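Local coordinates for protein putative non-ribosomal peptide synthetase (Actinomadura parvosata subsp. kistnae, PDB 6M7L) that probably serves as a condensation-type domain within the assembly line of a non-ribosomal peptide synthetase, at residues S157-V162 with E387-P392; A255-R260 with L453-G458; G270-A275 with L376-D381. One frame throughout, in Å; residues are numbered along the deposited sequence.

Read from the N terminus, the chain lays down 157-162, on helix 155-172 of the N-terminal lobe, then 255-260 on helix 255-267 and 270-275 at the start of helix 272-288, in the C-terminal lobe. Contact 3 closes first, when 376-381, mostly strand, returns to 270-275 and joins helix 272-288 to strand 374-380. Contact 1 closes next, at 387-392, fixing the crossing loop to helix 155-172, and contact 2 last, at 453-458, joining helix 255-267 to helix 440-459. Contact 3 lies within both larger loops, whereas contacts 1 and 2 cross. Contacts 2 and 3 touch through His-258 and Met-272, their centres about 14 Å apart; the centre of contact 1 lies about 37 Å from that of contact 2.

Contact 1: residues S157-V162 with E387-P392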
loop_
_atom_site.group_PDB
_atom_site.type_symbol
_atom_site.label_atom_id
_atom_site.label_comp_id
_atom_site.label_asym_id
_atom_site.label_seq_id
_atom_site.Cartn_x
_atom_site.Cartn_y
_atom_site.Cartn_z
ATOM N N SER A 157 0.461 12.618 4.157
ATOM C CA SER A 157 0.473 12.411 5.599
ATOM C C SER A 157 -0.801 11.749 6.101
ATOM O O SER A 157 -0.780 11.129 7.169
ATOM C CB SER A 157 0.681 13.740 6.328
ATOM O OG SER A 157 2.003 14.225 6.148
ATOM N N VAL A 158 -1.908 11.873 5.365
ATOM C CA VAL A 158 -3.158 11.247 5.792
ATOM C C VAL A 158 -2.991 9.736 5.849
ATOM O O VAL A 158 -3.402 9.082 6.815
ATOM C CB VAL A 158 -4.309 11.654 4.856
ATOM C CG1 VAL A 158 -5.538 10.800 5.121
ATOM C CG2 VAL A 158 -4.635 13.122 5.043
ATOM N N ASP A 159 -2.374 9.163 4.813
ATOM C CA ASP A 159 -2.064 7.738 4.816
ATOM C C ASP A 159 -1.159 7.378 5.988
ATOM O O ASP A 159 -1.407 6.399 6.701
ATOM C CB ASP A 159 -1.416 7.351 3.485
ATOM C CG ASP A 159 -0.975 5.906 3.449
ATOM O OD1 ASP A 159 -1.801 5.020 3.747
ATOM O OD2 ASP A 159 0.200 5.656 3.111
ATOM N N VAL A 160 -0.105 8.170 6.205
ATOM C CA VAL A 160 0.788 7.943 7.339
ATOM C C VAL A 160 0.028 8.077 8.653
ATOM O O VAL A 160 0.237 7.298 9.592
ATOM C CB VAL A 160 1.982 8.912 7.275
ATOM C CG1 VAL A 160 2.817 8.821 8.546
ATOM C CG2 VAL A 160 2.831 8.620 6.046
ATOM N N LEU A 161 -0.867 9.064 8.735
ATOM C CA LEU A 161 -1.677 9.253 9.934
ATOM C C LEU A 161 -2.461 7.990 10.270
ATOM O O LEU A 161 -2.383 7.473 11.391
ATOM C CB LEU A 161 -2.631 10.431 9.729
ATOM C CG LEU A 161 -2.746 11.499 10.816
ATOM C CD1 LEU A 161 -2.704 10.863 12.192
ATOM C CD2 LEU A 161 -1.659 12.552 10.660
ATOM N N VAL A 162 -3.218 7.474 9.299
ATOM C CA VAL A 162 -4.098 6.336 9.553
ATOM C C VAL A 162 -3.288 5.078 9.844
ATOM O O VAL A 162 -3.617 4.308 10.754
ATOM C CB VAL A 162 -5.052 6.133 8.362
ATOM C CG1 VAL A 162 -5.980 4.961 8.622
ATOM C CG2 VAL A 162 -5.846 7.405 8.097
ATOM N N GLU A 387 -7.580 1.307 0.648
ATOM C CA GLU A 387 -7.907 -0.111 0.707
ATOM C C GLU A 387 -7.130 -0.834 1.797
ATOM O O GLU A 387 -7.588 -1.873 2.285
ATOM C CB GLU A 387 -7.632 -0.774 -0.645
ATOM C CG GLU A 387 -7.995 0.070 -1.859
ATOM C CD GLU A 387 -9.487 0.108 -2.141
ATOM O OE1 GLU A 387 -10.276 -0.396 -1.315
ATOM O OE2 GLU A 387 -9.871 0.644 -3.203
ATOM N N SER A 388 -5.970 -0.308 2.190
ATOM C CA SER A 388 -5.084 -0.961 3.144
ATOM C C SER A 388 -5.053 -0.240 4.490
ATOM O O SER A 388 -4.039 -0.266 5.192
ATOM C CB SER A 388 -3.675 -1.074 2.562
ATOM O OG SER A 388 -2.814 -1.780 3.438
ATOM N N TRP A 389 -6.153 0.412 4.858
ATOM C CA TRP A 389 -6.315 1.011 6.177
ATOM C C TRP A 389 -7.139 0.060 7.035
ATOM O O TRP A 389 -8.287 -0.247 6.698
ATOM C CB TRP A 389 -6.998 2.376 6.087
ATOM C CG TRP A 389 -6.147 3.463 5.497
ATOM C CD1 TRP A 389 -4.793 3.450 5.331
ATOM C CD2 TRP A 389 -6.601 4.726 4.995
ATOM N NE1 TRP A 389 -4.375 4.628 4.757
ATOM C CE2 TRP A 389 -5.466 5.427 4.539
ATOM C CE3 TRP A 389 -7.857 5.333 4.885
ATOM C CZ2 TRP A 389 -5.548 6.703 3.985
ATOM C CZ3 TRP A 389 -7.937 6.598 4.333
ATOM C CH2 TRP A 389 -6.790 7.270 3.891
ATOM N N ALA A 390 -6.558 -0.406 8.139
ATOM C CA ALA A 390 -7.229 -1.389 8.987
ATOM C C ALA A 390 -6.809 -1.168 10.432
ATOM O O ALA A 390 -5.640 -1.373 10.775
ATOM C CB ALA A 390 -6.903 -2.812 8.537
ATOM N N LEU A 391 -7.755 -0.759 11.275
ATOM C CA LEU A 391 -7.520 -0.736 12.713
ATOM C C LEU A 391 -7.692 -2.146 13.264
ATOM O O LEU A 391 -8.764 -2.737 13.090
ATOM C CB LEU A 391 -8.482 0.213 13.422
ATOM C CG LEU A 391 -8.566 1.698 13.058
ATOM C CD1 LEU A 391 -9.134 2.485 14.231
ATOM C CD2 LEU A 391 -7.229 2.265 12.637
ATOM N N PRO A 392 -6.677 -2.720 13.910
ATOM C CA PRO A 392 -6.803 -4.088 14.434
ATOM C C PRO A 392 -8.034 -4.257 15.313
ATOM O O PRO A 392 -8.267 -3.489 16.248
ATOM C CB PRO A 392 -5.510 -4.271 15.231
ATOM C CG PRO A 392 -4.530 -3.391 14.535
ATOM C CD PRO A 392 -5.315 -2.188 14.080
#
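Val-162 lays its CG1 methyl over one face of the indole of Trp-389, 3.7 Å from the centroid of the five-membered ring and 20° off the ring normal, a CH-pi contact. The closest ring atom is CG, 3.5 Å from CG1. With CG1 anti to the backbone N (chi1 -179°), the methyl stands out from the helix where the ring arrives, and a beta-branched residue suits the place because CB and CG2 also lie against the fused bond CD2-CE2. One turn earlier, Val-158 reaches the far end of the indole obliquely, CG1 to Trp-389 CH2 at 3.9 Å.

Between these two apolar touches the polar edge of the indole is met by Asp-159. Trp-389 NE1 donates to Asp-159 OD1 at 2.8 Å, an almost straight bond (165°) that uses the anti lone pair of the oxygen, the one turned away from OD2. The carboxylate is turned nearly coplanar with the ring, and OD1 itself lies close to the ring plane. A buried tryptophan needs a partner for its one N-H, and aspartate, whose end swings toward the ring with CG anti to the backbone N, supplies it.

The contact pins the loop that crosses between the lobes onto the N-terminal one: in condensation domains the V-shaped molecule is built from two chloramphenicol-acetyltransferase-like lobes, and here the loop after strand 374-380 crosses from the C-terminal lobe to strand 395-399 at the edge of the N-terminal sheet, probably the element called the latch in relatives. Trp-389 plugs into the groove between helix 155-172 and that sheet, where Val-48 of strand 45-53 also touches it. The second oxygen of the aspartate, OD2, forms a salt bridge with Arg-163, which together with the indole bond limits rotation of the carboxylate.

Contact 2: residues A255-R260 with L453-G458; sequences ADSHAR and LLEQVG
Arg-260 runs its aliphatic stem along the carbonyl of Gly-458, and the contact between the helices is one of van der Waals touch. Arg-260 CB lies 3.3 Å from Gly-458 O, and Arg-260 CD is equally near the same oxygen. Glycine suits the place because the backbones come within 4.9 Å here, CA of Arg-260 to CA of Gly-458, and a CB would point toward the arginine and come tight against its CB, while also crowding Leu-454 O of its own helix. One turn back, Ser-257, also small, sets its OG 3.2 Å from CG of Glu-455, alongside the CB-CG part of that chain, with no hydrogen bond to its carboxylate.

No hydrogen bond crosses between the segments; the arginine's own bond stays in its helix. A bend at chi3 (-72°) folds the side chain back and puts the guanidinium flat above Asp-256 O, with its edge toward the Gly-458 carbonyl carbon. NH2 gives Ser-257 OG only a weak hydrogen bond, 3.2 Å long. Cut back to alanine, this position is likely to leave a gap along the Gly-458 carbonyl, uncover Asp-256 O and cost Ser-257 OG its weak bond.

The same two helices also meet through Leu-454 and Val-457, which rest on Leu-261. Helix 272-288 packs against both, touched by His-258 through Met-272 and by Leu-454 through Ala-279, while Ala-259 packs on Ala-424 of strand 424-434.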
loop_
_atom_site.group_PDB
_atom_site.type_symbol
_atom_site.label_atom_id
_atom_site.label_comp_id
_atom_site.label_asym_id
_atom_site.label_seq_id
_atom_site.Cartn_x
_atom_site.Cartn_y
_atom_site.Cartn_z
ATOM N N ALA A 255 -10.195 5.946 -25.047
ATOM C CA ALA A 255 -8.844 5.478 -25.343
ATOM C C ALA A 255 -8.378 5.918 -26.725
ATOM O O ALA A 255 -7.176 6.117 -26.935
ATOM C CB ALA A 255 -8.775 3.956 -25.221
ATOM N N ASP A 256 -9.308 6.074 -27.672
ATOM C CA ASP A 256 -8.955 6.534 -29.012
ATOM C C ASP A 256 -8.198 7.856 -28.959
ATOM O O ASP A 256 -7.040 7.945 -29.383
ATOM C CB ASP A 256 -10.220 6.675 -29.863
ATOM C CG ASP A 256 -10.825 5.339 -30.234
ATOM O OD1 ASP A 256 -10.209 4.297 -29.922
ATOM O OD2 ASP A 256 -11.917 5.330 -30.842
ATOM N N SER A 257 -8.846 8.899 -28.434
ATOM C CA SER A 257 -8.188 10.195 -28.321
ATOM C C SER A 257 -7.031 10.148 -27.334
ATOM O O SER A 257 -6.055 10.892 -27.488
ATOM C CB SER A 257 -9.205 11.258 -27.910
ATOM O OG SER A 257 -10.345 11.208 -28.748
ATOM N N HIS A 258 -7.123 9.284 -26.320
ATOM C CA HIS A 258 -6.021 9.112 -25.379
ATOM C C HIS A 258 -4.780 8.578 -26.086
ATOM O O HIS A 258 -3.661 9.033 -25.819
ATOM C CB HIS A 258 -6.454 8.178 -24.247
ATOM C CG HIS A 258 -5.405 7.953 -23.201
ATOM N ND1 HIS A 258 -4.239 8.684 -23.137
ATOM C CD2 HIS A 258 -5.352 7.072 -22.173
ATOM C CE1 HIS A 258 -3.512 8.262 -22.119
ATOM N NE2 HIS A 258 -4.165 7.286 -21.516
ATOM N N ALA A 259 -4.961 7.618 -26.996
ATOM C CA ALA A 259 -3.823 7.057 -27.716
ATOM C C ALA A 259 -3.149 8.105 -28.590
ATOM O O ALA A 259 -1.915 8.160 -28.666
ATOM C CB ALA A 259 -4.270 5.863 -28.558
ATOM N N ARG A 260 -3.941 8.951 -29.255
ATOM C CA ARG A 260 -3.366 9.959 -30.139
ATOM C C ARG A 260 -2.571 11.004 -29.366
ATOM O O ARG A 260 -1.569 11.518 -29.876
ATOM C CB ARG A 260 -4.468 10.620 -30.964
ATOM C CG ARG A 260 -4.994 9.744 -32.089
ATOM C CD ARG A 260 -5.973 10.493 -32.977
ATOM N NE ARG A 260 -7.254 10.722 -32.317
ATOM C CZ ARG A 260 -8.241 9.832 -32.275
ATOM N NH1 ARG A 260 -8.092 8.648 -32.854
ATOM N NH2 ARG A 260 -9.375 10.124 -31.653
ATOM N N LEU A 453 -11.381 19.757 -26.862
ATOM C CA LEU A 453 -10.055 20.213 -27.265
ATOM C C LEU A 453 -9.056 19.063 -27.282
ATOM O O LEU A 453 -8.228 18.962 -28.195
ATOM C CB LEU A 453 -9.584 21.327 -26.332
ATOM C CG LEU A 453 -8.248 21.965 -26.706
ATOM C CD1 LEU A 453 -8.258 22.335 -28.168
ATOM C CD2 LEU A 453 -7.983 23.186 -25.855
ATOM N N LEU A 454 -9.119 18.184 -26.277
ATOM C CA LEU A 454 -8.244 17.014 -26.247
ATOM C C LEU A 454 -8.452 16.144 -27.479
ATOM O O LEU A 454 -7.487 15.699 -28.111
ATOM C CB LEU A 454 -8.497 16.203 -24.976
ATOM C CG LEU A 454 -8.035 16.780 -23.640
ATOM C CD1 LEU A 454 -8.770 16.095 -22.506
ATOM C CD2 LEU A 454 -6.538 16.605 -23.482
ATOM N N GLU A 455 -9.712 15.885 -27.832
ATOM C CA GLU A 455 -9.998 15.067 -29.004
ATOM C C GLU A 455 -9.548 15.749 -30.289
ATOM O O GLU A 455 -9.120 15.073 -31.230
ATOM C CB GLU A 455 -11.492 14.748 -29.064
ATOM C CG GLU A 455 -11.982 13.863 -27.930
ATOM C CD GLU A 455 -13.480 13.638 -27.966
ATOM O OE1 GLU A 455 -14.200 14.497 -28.517
ATOM O OE2 GLU A 455 -13.938 12.598 -27.444
ATOM N N GLN A 456 -9.626 17.080 -30.344
ATOM C CA GLN A 456 -9.258 17.787 -31.566
ATOM C C GLN A 456 -7.753 17.752 -31.795
ATOM O O GLN A 456 -7.289 17.337 -32.863
ATOM C CB GLN A 456 -9.763 19.227 -31.513
ATOM C CG GLN A 456 -9.421 20.038 -32.751
ATOM C CD GLN A 456 -10.164 21.354 -32.804
ATOM O OE1 GLN A 456 -10.832 21.739 -31.844
ATOM N NE2 GLN A 456 -10.058 22.051 -33.930
ATOM N N VAL A 457 -6.970 18.187 -30.803
ATOM C CA VAL A 457 -5.523 18.249 -30.986
ATOM C C VAL A 457 -4.929 16.853 -31.119
ATOM O O VAL A 457 -3.867 16.679 -31.729
ATOM C CB VAL A 457 -4.862 19.035 -29.839
ATOM C CG1 VAL A 457 -5.388 20.465 -29.800
ATOM C CG2 VAL A 457 -5.083 18.334 -28.507
ATOM N N GLY A 458 -5.587 15.839 -30.555
ATOM C CA GLY A 458 -5.119 14.477 -30.754
ATOM C C GLY A 458 -5.274 14.024 -32.193
ATOM O O GLY A 458 -4.362 13.422 -32.765
#

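Contact 3: residues G270-A275 with L376-D381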
loop_
_atom_site.group_PDB
_atom_site.type_symbol
_atom_site.label_atom_id
_atom_site.label_comp_id
_atom_site.label_asym_id
_atom_site.label_seq_id
_atom_site.Cartn_x
_atom_site.Cartn_y
_atom_site.Cartn_z
ATOM N N GLY A 270 7.804 13.926 -24.830
ATOM C CA GLY A 270 7.078 14.326 -23.649
ATOM C C GLY A 270 6.257 13.185 -23.076
ATOM O O GLY A 270 6.247 12.065 -23.592
ATOM N N THR A 271 5.564 13.498 -21.988
ATOM C CA THR A 271 4.709 12.555 -21.289
ATOM C C THR A 271 3.246 12.883 -21.557
ATOM O O THR A 271 2.915 13.890 -22.188
ATOM C CB THR A 271 4.993 12.582 -19.784
ATOM O OG1 THR A 271 4.671 13.877 -19.261
ATOM C CG2 THR A 271 6.462 12.291 -19.519
ATOM N N MET A 272 2.362 12.008 -21.071
ATOM C CA MET A 272 0.936 12.310 -21.134
ATOM C C MET A 272 0.608 13.583 -20.369
ATOM O O MET A 272 -0.284 14.338 -20.774
ATOM C CB MET A 272 0.119 11.136 -20.597
ATOM C CG MET A 272 -0.392 10.205 -21.679
ATOM S SD MET A 272 -1.343 11.092 -22.930
ATOM C CE MET A 272 -2.682 11.752 -21.941
ATOM N N PHE A 273 1.318 13.838 -19.267
ATOM C CA PHE A 273 1.177 15.112 -18.570
ATOM C C PHE A 273 1.445 16.277 -19.511
ATOM O O PHE A 273 0.701 17.264 -19.516
ATOM C CB PHE A 273 2.122 15.161 -17.367
ATOM C CG PHE A 273 1.976 16.400 -16.523
ATOM C CD1 PHE A 273 2.738 17.529 -16.782
ATOM C CD2 PHE A 273 1.084 16.430 -15.463
ATOM C CE1 PHE A 273 2.605 18.669 -16.005
ATOM C CE2 PHE A 273 0.949 17.565 -14.682
ATOM C CZ PHE A 273 1.710 18.685 -14.953
ATOM N N THR A 274 2.500 16.174 -20.324
ATOM C CA THR A 274 2.812 17.236 -21.273
ATOM C C THR A 274 1.698 17.405 -22.300
ATOM O O THR A 274 1.402 18.526 -22.726
ATOM C CB THR A 274 4.144 16.944 -21.967
ATOM O OG1 THR A 274 5.139 16.632 -20.984
ATOM C CG2 THR A 274 4.603 18.150 -22.772
ATOM N N ALA A 275 1.065 16.300 -22.703
ATOM C CA ALA A 275 -0.014 16.387 -23.683
ATOM C C ALA A 275 -1.234 17.097 -23.106
ATOM O O ALA A 275 -1.835 17.948 -23.771
ATOM C CB ALA A 275 -0.388 14.991 -24.176
ATOM N N LEU A 376 -2.740 20.884 -12.410
ATOM C CA LEU A 376 -2.958 19.644 -13.140
ATOM C C LEU A 376 -2.213 18.508 -12.458
ATOM O O LEU A 376 -1.015 18.626 -12.177
ATOM C CB LEU A 376 -2.500 19.778 -14.595
ATOM C CG LEU A 376 -2.390 18.490 -15.412
ATOM C CD1 LEU A 376 -3.734 17.781 -15.505
ATOM C CD2 LEU A 376 -1.836 18.786 -16.798
ATOM N N GLN A 377 -2.924 17.415 -12.192
ATOM C CA GLN A 377 -2.323 16.174 -11.724
ATOM C C GLN A 377 -2.639 15.074 -12.726
ATOM O O GLN A 377 -3.808 14.852 -13.063
ATOM C CB GLN A 377 -2.835 15.775 -10.336
ATOM C CG GLN A 377 -2.834 16.887 -9.306
ATOM C CD GLN A 377 -1.490 17.579 -9.162
ATOM O OE1 GLN A 377 -1.424 18.803 -9.047
ATOM N NE2 GLN A 377 -0.414 16.798 -9.153
ATOM N N LEU A 378 -1.601 14.397 -13.207
ATOM C CA LEU A 378 -1.749 13.251 -14.097
ATOM C C LEU A 378 -1.023 12.078 -13.454
ATOM O O LEU A 378 0.210 12.069 -13.379
ATOM C CB LEU A 378 -1.200 13.556 -15.491
ATOM C CG LEU A 378 -1.513 12.528 -16.579
ATOM C CD1 LEU A 378 -1.866 13.222 -17.883
ATOM C CD2 LEU A 378 -0.345 11.577 -16.780
ATOM N N ASP A 379 -1.786 11.096 -12.988
ATOM C CA ASP A 379 -1.250 9.972 -12.238
ATOM C C ASP A 379 -1.409 8.678 -13.021
ATOM O O ASP A 379 -2.434 8.456 -13.676
ATOM C CB ASP A 379 -1.950 9.840 -10.885
ATOM C CG ASP A 379 -1.844 11.096 -10.049
ATOM O OD1 ASP A 379 -0.776 11.742 -10.084
ATOM O OD2 ASP A 379 -2.829 11.438 -9.363
ATOM N N GLU A 380 -0.389 7.831 -12.955
ATOM C CA GLU A 380 -0.529 6.458 -13.405
ATOM C C GLU A 380 -1.325 5.675 -12.369
ATOM O O GLU A 380 -1.302 5.987 -11.176
ATOM C CB GLU A 380 0.842 5.811 -13.616
ATOM C CG GLU A 380 1.955 6.776 -14.020
ATOM C CD GLU A 380 1.832 7.270 -15.451
ATOM O OE1 GLU A 380 1.488 8.456 -15.650
ATOM O OE2 GLU A 380 2.082 6.469 -16.378
ATOM N N ASP A 381 -2.046 4.658 -12.834
ATOM C CA ASP A 381 -2.845 3.855 -11.920
ATOM C C ASP A 381 -1.937 3.122 -10.940
ATOM O O ASP A 381 -0.871 2.623 -11.308
ATOM C CB ASP A 381 -3.710 2.862 -12.698
ATOM C CG ASP A 381 -5.057 2.625 -12.041
ATOM O OD1 ASP A 381 -5.247 3.076 -10.890
ATOM O OD2 ASP A 381 -5.930 1.998 -12.679
#
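Phe-273 sets one face of its ring against the side chain of Leu-376 and one edge against Leu-378, joining the first turn of helix 272-288 to strand 374-380 in the C-terminal lobe of the condensation fold, a helix packed on a mixed sheet. Leu-376 CD2 makes the CH-pi contact, 4.0 Å from the ring centroid and offset toward the rim. At the edge, in the plane of the ring, Leu-376 O lies 3.4 Å from Phe-273 CE2, and Leu-378 CB sits 3.7 Å from Phe-273 CD2. The ring reaches the strand because CG is anti to the backbone N (chi1 -176°). Leu-376 and Leu-378, alternate residues of the strand, both face the helix, and leucine suits them: its branched end can cover a ring face or pack against backbone at the helix start, as Leu-378 does. Its CD1 lies 3.5 Å from Met-272 O, and its CD2 touches Met-272 CB.

Farther out, Leu-376 O accepts a hydrogen bond from Thr-297 OG1 of strand 292-299, which helps to hold the oxygen at the ring edge, and Thr-297 itself touches Phe-273. Backbone bonds to Gly-296 and to Leu-412 and Leu-414 hold the strand between two neighbours. Thr-271 is the N-cap, right before the helix, and its OG1 shares a hydrogen bond of 3.3 Å with Thr-274 OG1.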